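Putative phosphatase/phosphodiesterase MPN_349 (Mycoplasma pneumoniae M129, PDB 1T71) is a di-iron metallohydrolase of the YmdB-like family, probably a phosphatase or cyclic-nucleotide phosphodiesterase. Local coordinates at residues K49-L53 / K54-F58; S222-L225 / F226-S230. One frame throughout, in Å; residues are numbered along the deposited sequence.

Contact 1: K49-L53 / K54-F58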
ATOM      1  N   LYS A  49       4.305   2.476 -12.257  1.00 21.04           N
ATOM      2  CA  LYS A  49       2.851   2.487 -12.380  1.00 24.23           C
ATOM      3  C   LYS A  49       2.242   1.151 -12.793  1.00 23.08           C
ATOM      4  O   LYS A  49       2.581   0.590 -13.839  1.00 22.51           O
ATOM      5  CB  LYS A  49       2.409   3.559 -13.384  1.00 32.70           C
ATOM      6  CG  LYS A  49       2.751   4.976 -12.958  1.00 36.86           C
ATOM      7  CD  LYS A  49       2.181   6.006 -13.917  1.00 40.45           C
ATOM      8  CE  LYS A  49       2.718   5.808 -15.315  1.00 43.27           C
ATOM      9  NZ  LYS A  49       2.132   6.782 -16.281  1.00 46.89           N
ATOM     10  N   GLY A  50       1.340   0.646 -11.963  1.00 21.53           N
ATOM     11  CA  GLY A  50       0.678  -0.604 -12.280  1.00 22.84           C
ATOM     12  C   GLY A  50       1.507  -1.843 -12.019  1.00 23.58           C
ATOM     13  O   GLY A  50       2.629  -1.766 -11.504  1.00 20.64           O
ATOM     14  N   LEU A  51       0.957  -2.991 -12.403  1.00 24.52           N
ATOM     15  CA  LEU A  51       1.619  -4.270 -12.176  1.00 24.09           C
ATOM     16  C   LEU A  51       1.487  -5.223 -13.364  1.00 24.83           C
ATOM     17  O   LEU A  51       0.375  -5.575 -13.764  1.00 26.22           O
ATOM     18  CB  LEU A  51       1.018  -4.914 -10.923  1.00 18.66           C
ATOM     19  CG  LEU A  51       1.489  -6.282 -10.427  1.00 19.46           C
ATOM     20  CD1 LEU A  51       2.944  -6.215  -9.975  1.00 19.56           C
ATOM     21  CD2 LEU A  51       0.585  -6.718  -9.278  1.00 17.98           C
ATOM     22  N   SER A  52       2.622  -5.636 -13.923  1.00 21.74           N
ATOM     23  CA  SER A  52       2.634  -6.571 -15.048  1.00 24.01           C
ATOM     24  C   SER A  52       2.457  -7.981 -14.486  1.00 23.87           C
ATOM     25  O   SER A  52       2.634  -8.196 -13.286  1.00 23.13           O
ATOM     26  CB  SER A  52       3.972  -6.491 -15.799  1.00 25.30           C
ATOM     27  OG  SER A  52       5.037  -6.969 -14.986  1.00 24.17           O
ATOM     28  N   LEU A  53       2.113  -8.939 -15.345  1.00 26.70           N
ATOM     29  CA  LEU A  53       1.935 -10.323 -14.901  1.00 27.12           C
ATOM     30  C   LEU A  53       3.287 -10.810 -14.409  1.00 26.94           C
ATOM     31  O   LEU A  53       3.394 -11.468 -13.375  1.00 26.94           O
ATOM     32  CB  LEU A  53       1.485 -11.211 -16.065  1.00 33.08           C
ATOM     33  CG  LEU A  53       0.680 -12.487 -15.781  1.00 35.46           C
ATOM     34  CD1 LEU A  53       1.174 -13.572 -16.726  1.00 36.87           C
ATOM     35  CD2 LEU A  53       0.814 -12.937 -14.336  1.00 34.67           C
ATOM     36  N   LYS A  54       4.322 -10.484 -15.177  1.00 26.51           N
ATOM     37  CA  LYS A  54       5.682 -10.866 -14.841  1.00 28.00           C
ATOM     38  C   LYS A  54       6.000 -10.407 -13.421  1.00 26.77           C
ATOM     39  O   LYS A  54       6.461 -11.189 -12.594  1.00 26.12           O
ATOM     40  CB  LYS A  54       6.666 -10.218 -15.824  1.00 45.07           C
ATOM     41  CG  LYS A  54       8.123 -10.635 -15.630  1.00 48.69           C
ATOM     42  CD  LYS A  54       9.078  -9.812 -16.502  1.00 52.64           C
ATOM     43  CE  LYS A  54       9.018  -8.325 -16.120  1.00 58.49           C
ATOM     44  NZ  LYS A  54       9.964  -7.456 -16.894  1.00 61.07           N
ATOM     45  N   HIS A  55       5.734  -9.138 -13.130  1.00 25.96           N
ATOM     46  CA  HIS A  55       6.024  -8.608 -11.808  1.00 25.69           C
ATOM     47  C   HIS A  55       5.105  -9.141 -10.718  1.00 26.57           C
ATOM     48  O   HIS A  55       5.506  -9.235  -9.553  1.00 25.92           O
ATOM     49  CB  HIS A  55       6.020  -7.083 -11.871  1.00 25.19           C
ATOM     50  CG  HIS A  55       7.171  -6.530 -12.654  1.00 24.54           C
ATOM     51  ND1 HIS A  55       7.155  -5.282 -13.235  1.00 25.38           N
ATOM     52  CD2 HIS A  55       8.375  -7.070 -12.960  1.00 25.04           C
ATOM     53  CE1 HIS A  55       8.297  -5.076 -13.867  1.00 24.97           C
ATOM     54  NE2 HIS A  55       9.055  -6.147 -13.714  1.00 26.47           N
ATOM     55  N   TYR A  56       3.882  -9.509 -11.088  1.00 25.25           N
ATOM     56  CA  TYR A  56       2.957 -10.059 -10.114  1.00 26.09           C
ATOM     57  C   TYR A  56       3.510 -11.398  -9.636  1.00 27.71           C
ATOM     58  O   TYR A  56       3.484 -11.703  -8.444  1.00 28.38           O
ATOM     59  CB  TYR A  56       1.569 -10.252 -10.725  1.00 29.65           C
ATOM     60  CG  TYR A  56       0.708 -11.237  -9.960  1.00 31.20           C
ATOM     61  CD1 TYR A  56       0.758 -12.607 -10.241  1.00 31.64           C
ATOM     62  CD2 TYR A  56      -0.117 -10.811  -8.921  1.00 30.23           C
ATOM     63  CE1 TYR A  56       0.006 -13.526  -9.503  1.00 29.57           C
ATOM     64  CE2 TYR A  56      -0.867 -11.722  -8.177  1.00 31.13           C
ATOM     65  CZ  TYR A  56      -0.799 -13.075  -8.471  1.00 29.91           C
ATOM     66  OH  TYR A  56      -1.524 -13.966  -7.715  1.00 31.42           O
ATOM     67  N   GLU A  57       4.020 -12.200 -10.564  1.00 27.22           N
ATOM     68  CA  GLU A  57       4.574 -13.492 -10.175  1.00 28.29           C
ATOM     69  C   GLU A  57       5.864 -13.289  -9.380  1.00 27.07           C
ATOM     70  O   GLU A  57       6.138 -14.028  -8.437  1.00 27.24           O
ATOM     71  CB  GLU A  57       4.803 -14.381 -11.405  1.00 37.73           C
ATOM     72  CG  GLU A  57       3.497 -14.882 -12.050  1.00 41.59           C
ATOM     73  CD  GLU A  57       2.600 -15.687 -11.088  1.00 45.79           C
ATOM     74  OE1 GLU A  57       1.462 -16.040 -11.484  1.00 47.25           O
ATOM     75  OE2 GLU A  57       3.026 -15.981  -9.946  1.00 46.97           O
ATOM     76  N   PHE A  58       6.645 -12.276  -9.745  1.00 30.71           N
ATOM     77  CA  PHE A  58       7.878 -11.984  -9.017  1.00 30.87           C
ATOM     78  C   PHE A  58       7.554 -11.733  -7.537  1.00 31.78           C
ATOM     79  O   PHE A  58       8.161 -12.333  -6.644  1.00 31.73           O
ATOM     80  CB  PHE A  58       8.564 -10.743  -9.593  1.00 30.02           C
ATOM     81  CG  PHE A  58       9.768 -10.296  -8.804  1.00 31.97           C
ATOM     82  CD1 PHE A  58      11.052 -10.635  -9.216  1.00 32.78           C
ATOM     83  CD2 PHE A  58       9.613  -9.559  -7.630  1.00 30.92           C
ATOM     84  CE1 PHE A  58      12.164 -10.246  -8.472  1.00 33.11           C
ATOM     85  CE2 PHE A  58      10.717  -9.169  -6.881  1.00 31.15           C
ATOM     86  CZ  PHE A  58      11.995  -9.512  -7.301  1.00 31.96           C
TER

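Contact 2: S222-L225 / F226-S230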
ATOM      1  N   SER A 222      11.435  16.527 -11.595  1.00 35.20           N
ATOM      2  CA  SER A 222      10.679  17.060 -10.472  1.00 34.55           C
ATOM      3  C   SER A 222      11.039  18.515 -10.164  1.00 34.44           C
ATOM      4  O   SER A 222      10.152  19.367 -10.059  1.00 34.51           O
ATOM      5  CB  SER A 222      10.906  16.182  -9.236  1.00 40.10           C
ATOM      6  OG  SER A 222      10.175  16.665  -8.121  1.00 42.57           O
ATOM      7  N   ILE A 223      12.329  18.808 -10.015  1.00 33.47           N
ATOM      8  CA  ILE A 223      12.752  20.177  -9.729  1.00 33.18           C
ATOM      9  C   ILE A 223      12.299  21.125 -10.845  1.00 34.37           C
ATOM     10  O   ILE A 223      11.849  22.240 -10.579  1.00 31.11           O
ATOM     11  CB  ILE A 223      14.292  20.286  -9.567  1.00 36.77           C
ATOM     12  CG1 ILE A 223      14.721  19.860  -8.157  1.00 37.41           C
ATOM     13  CG2 ILE A 223      14.737  21.728  -9.781  1.00 37.90           C
ATOM     14  CD1 ILE A 223      14.487  18.423  -7.827  1.00 37.71           C
ATOM     15  N   ARG A 224      12.423  20.679 -12.090  1.00 36.32           N
ATOM     16  CA  ARG A 224      12.012  21.486 -13.237  1.00 39.25           C
ATOM     17  C   ARG A 224      10.524  21.806 -13.161  1.00 39.66           C
ATOM     18  O   ARG A 224      10.100  22.930 -13.440  1.00 38.35           O
ATOM     19  CB  ARG A 224      12.306  20.739 -14.536  1.00 76.71           C
ATOM     20  CG  ARG A 224      13.723  20.904 -15.030  1.00 82.38           C
ATOM     21  CD  ARG A 224      13.977  22.352 -15.426  1.00 87.87           C
ATOM     22  NE  ARG A 224      15.311  22.538 -15.987  1.00 93.78           N
ATOM     23  CZ  ARG A 224      15.796  23.707 -16.394  1.00 95.27           C
ATOM     24  NH1 ARG A 224      15.054  24.804 -16.305  1.00 96.86           N
ATOM     25  NH2 ARG A 224      17.029  23.779 -16.882  1.00 95.34           N
ATOM     26  N   LEU A 225       9.734  20.809 -12.783  1.00 43.52           N
ATOM     27  CA  LEU A 225       8.299  20.993 -12.664  1.00 45.50           C
ATOM     28  C   LEU A 225       8.001  22.129 -11.687  1.00 46.97           C
ATOM     29  O   LEU A 225       7.258  23.058 -12.012  1.00 47.28           O
ATOM     30  CB  LEU A 225       7.637  19.708 -12.165  1.00 44.74           C
ATOM     31  CG  LEU A 225       6.119  19.792 -11.991  1.00 45.12           C
ATOM     32  CD1 LEU A 225       5.459  19.941 -13.356  1.00 44.51           C
ATOM     33  CD2 LEU A 225       5.613  18.552 -11.281  1.00 45.60           C
ATOM     34  N   PHE A 226       8.596  22.057 -10.499  1.00 43.09           N
ATOM     35  CA  PHE A 226       8.381  23.068  -9.469  1.00 44.69           C
ATOM     36  C   PHE A 226       9.080  24.410  -9.698  1.00 47.47           C
ATOM     37  O   PHE A 226       8.829  25.366  -8.965  1.00 47.65           O
ATOM     38  CB  PHE A 226       8.782  22.509  -8.101  1.00 38.29           C
ATOM     39  CG  PHE A 226       7.880  21.417  -7.604  1.00 34.97           C
ATOM     40  CD1 PHE A 226       6.567  21.694  -7.242  1.00 33.86           C
ATOM     41  CD2 PHE A 226       8.339  20.110  -7.502  1.00 33.58           C
ATOM     42  CE1 PHE A 226       5.722  20.685  -6.783  1.00 32.06           C
ATOM     43  CE2 PHE A 226       7.500  19.092  -7.045  1.00 32.93           C
ATOM     44  CZ  PHE A 226       6.189  19.383  -6.684  1.00 31.49           C
ATOM     45  N   CYS A 227       9.954  24.483 -10.702  1.00 49.07           N
ATOM     46  CA  CYS A 227      10.668  25.724 -11.014  1.00 52.73           C
ATOM     47  C   CYS A 227      10.160  26.358 -12.299  1.00 55.41           C
ATOM     48  O   CYS A 227       9.345  27.274 -12.273  1.00 56.07           O
ATOM     49  CB  CYS A 227      12.168  25.468 -11.162  1.00 53.35           C
ATOM     50  SG  CYS A 227      13.036  25.399  -9.605  1.00 53.71           S
ATOM     51  N   ALA A 228      10.668  25.864 -13.421  1.00 83.02           N
ATOM     52  CA  ALA A 228      10.289  26.358 -14.736  1.00 86.59           C
ATOM     53  C   ALA A 228       8.831  26.028 -15.049  1.00 89.42           C
ATOM     54  O   ALA A 228       8.123  26.828 -15.659  1.00 89.59           O
ATOM     55  CB  ALA A 228      11.204  25.749 -15.796  1.00 70.63           C
ATOM     56  N   GLY A 229       8.390  24.844 -14.630  1.00 90.33           N
ATOM     57  CA  GLY A 229       7.023  24.427 -14.888  1.00 93.73           C
ATOM     58  C   GLY A 229       6.921  23.428 -16.027  1.00 96.43           C
ATOM     59  O   GLY A 229       5.820  23.049 -16.435  1.00 96.88           O
ATOM     60  N   SER A 230       8.070  22.999 -16.546  1.00 90.93           N
ATOM     61  CA  SER A 230       8.107  22.042 -17.647  1.00 92.58           C
ATOM     62  C   SER A 230       7.357  20.767 -17.293  1.00 93.56           C
ATOM     63  O   SER A 230       7.377  20.318 -16.146  1.00 93.66           O
ATOM     64  CB  SER A 230       9.552  21.698 -18.009  1.00 78.83           C
ATOM     65  OG  SER A 230      10.238  21.144 -16.902  1.00 79.72           O
TER

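Contact 1: K49-L53 / K54-F58
Ser52 and His55 meet where the loop from strand 37-41 turns into helix 53-62. Ser52 is the N-cap: with chi1 at 67° it turns its hydroxyl to the first turn of the helix, and OG accepts from His55 N at 2.9 Å with an N-H...O angle of 160°. The same oxygen lies over one face of the imidazole, 3.2 Å from His55 CG. Thr46 OG1 then ties the two together from outside, hydrogen-bonded to both Ser52 N and His55 ND1.

The inner side is close-packed. Leu51 CD1 sits 3.6 Å from Tyr56 N, while its CD2 reaches Tyr56 CB at 3.9 Å and stays near the plane of the phenol at its edge. Ile67 backs both residues, and the Tyr56 hydroxyl bonds to Asp88. The outer side is looser: the side chains of Leu53 and Glu57 run side by side, CD2 to CG 4.0 Å, and Lys54 bends away on an exposed flank. Along the backbone the first helical turns close with Tyr56 N to Ser52 O at 2.8 Å and Glu57 N to Leu53 O at 3.0 Å. This is a serine N-cap at the start of a helix, in a loop that comes from the iron ligands Glu43 and Asn44 of the calcineurin-like metal site.

Contact 2: S222-L225 / F226-S230
With CG anti to its carbonyl carbon (chi1 -68°), Phe226 swings its ring back along the helix to Ser222, whose OG, anti to the backbone N (chi1 -180°), lies on the side where the ring edge comes. Ser222 OG arrives at that edge, in the ring plane, 3.8 Å from Phe226 CE2. Alongside it a helical bond runs from Phe226 N to Ser222 O, 3.1 Å long and nearly straight.

The chain then leaves the helix, and Arg224 O gathers the turn. It accepts from Gly229 N at 2.8 Å, with an N-H...O angle of 171° and the donor tilted little from the carbonyl plane. Cys227 N also bonds to it, at 3.2 Å, but from above that plane and with a more bent geometry. Two donors from such different directions hold the exit loop close to the end of the helix. Gly229 has a positive phi, a backbone shape that suits a residue without a side chain, and its CA makes a C-H...O contact with Leu225 O at 3.2 Å. It is poorly ordered all the same.

Side chains add a light outer layer. Ile223 CG2 touches Cys227 SG at 4.0 Å, the methyl of Ala228 lies at the edge of the Arg224 guanidinium, and Ser230 OG packs 3.2 Å from Arg224 CB while hydrogen-bonding to Glu232. Leu225 CD1 rests near Ser230 O.

Much of this lies on the surface. Among its neighbours within the chain, Val214 touches Ser222 and Leu280, close to the C-terminus, touches Cys227. The turn follows helix 219-226 and passes the chain on through a loop toward strand 241-249, which belongs to the mixed sheet that also holds strands 6-10 and 37-41.

Contact 1 comes first along the chain and contact 2 well after it; their centres are 30 Å apart and their nearest atoms about 13 Å, with no touch between them. One starts a helix, 53-62, and the other lies at the C-terminal part of one, 219-226. A strand of the same mixed sheet precedes contact 1 (37-41) and another follows contact 2 (241-249), each across a loop, with 6-10 between them in the sheet. Contact 1 belongs to the partly buried framework next to the metal site, its Gly50 bonded by backbone to the iron ligand Glu43, whereas contact 2 is peripheral surface structure, with Ser222 about 11 Å by side chain from the iron ligand His185.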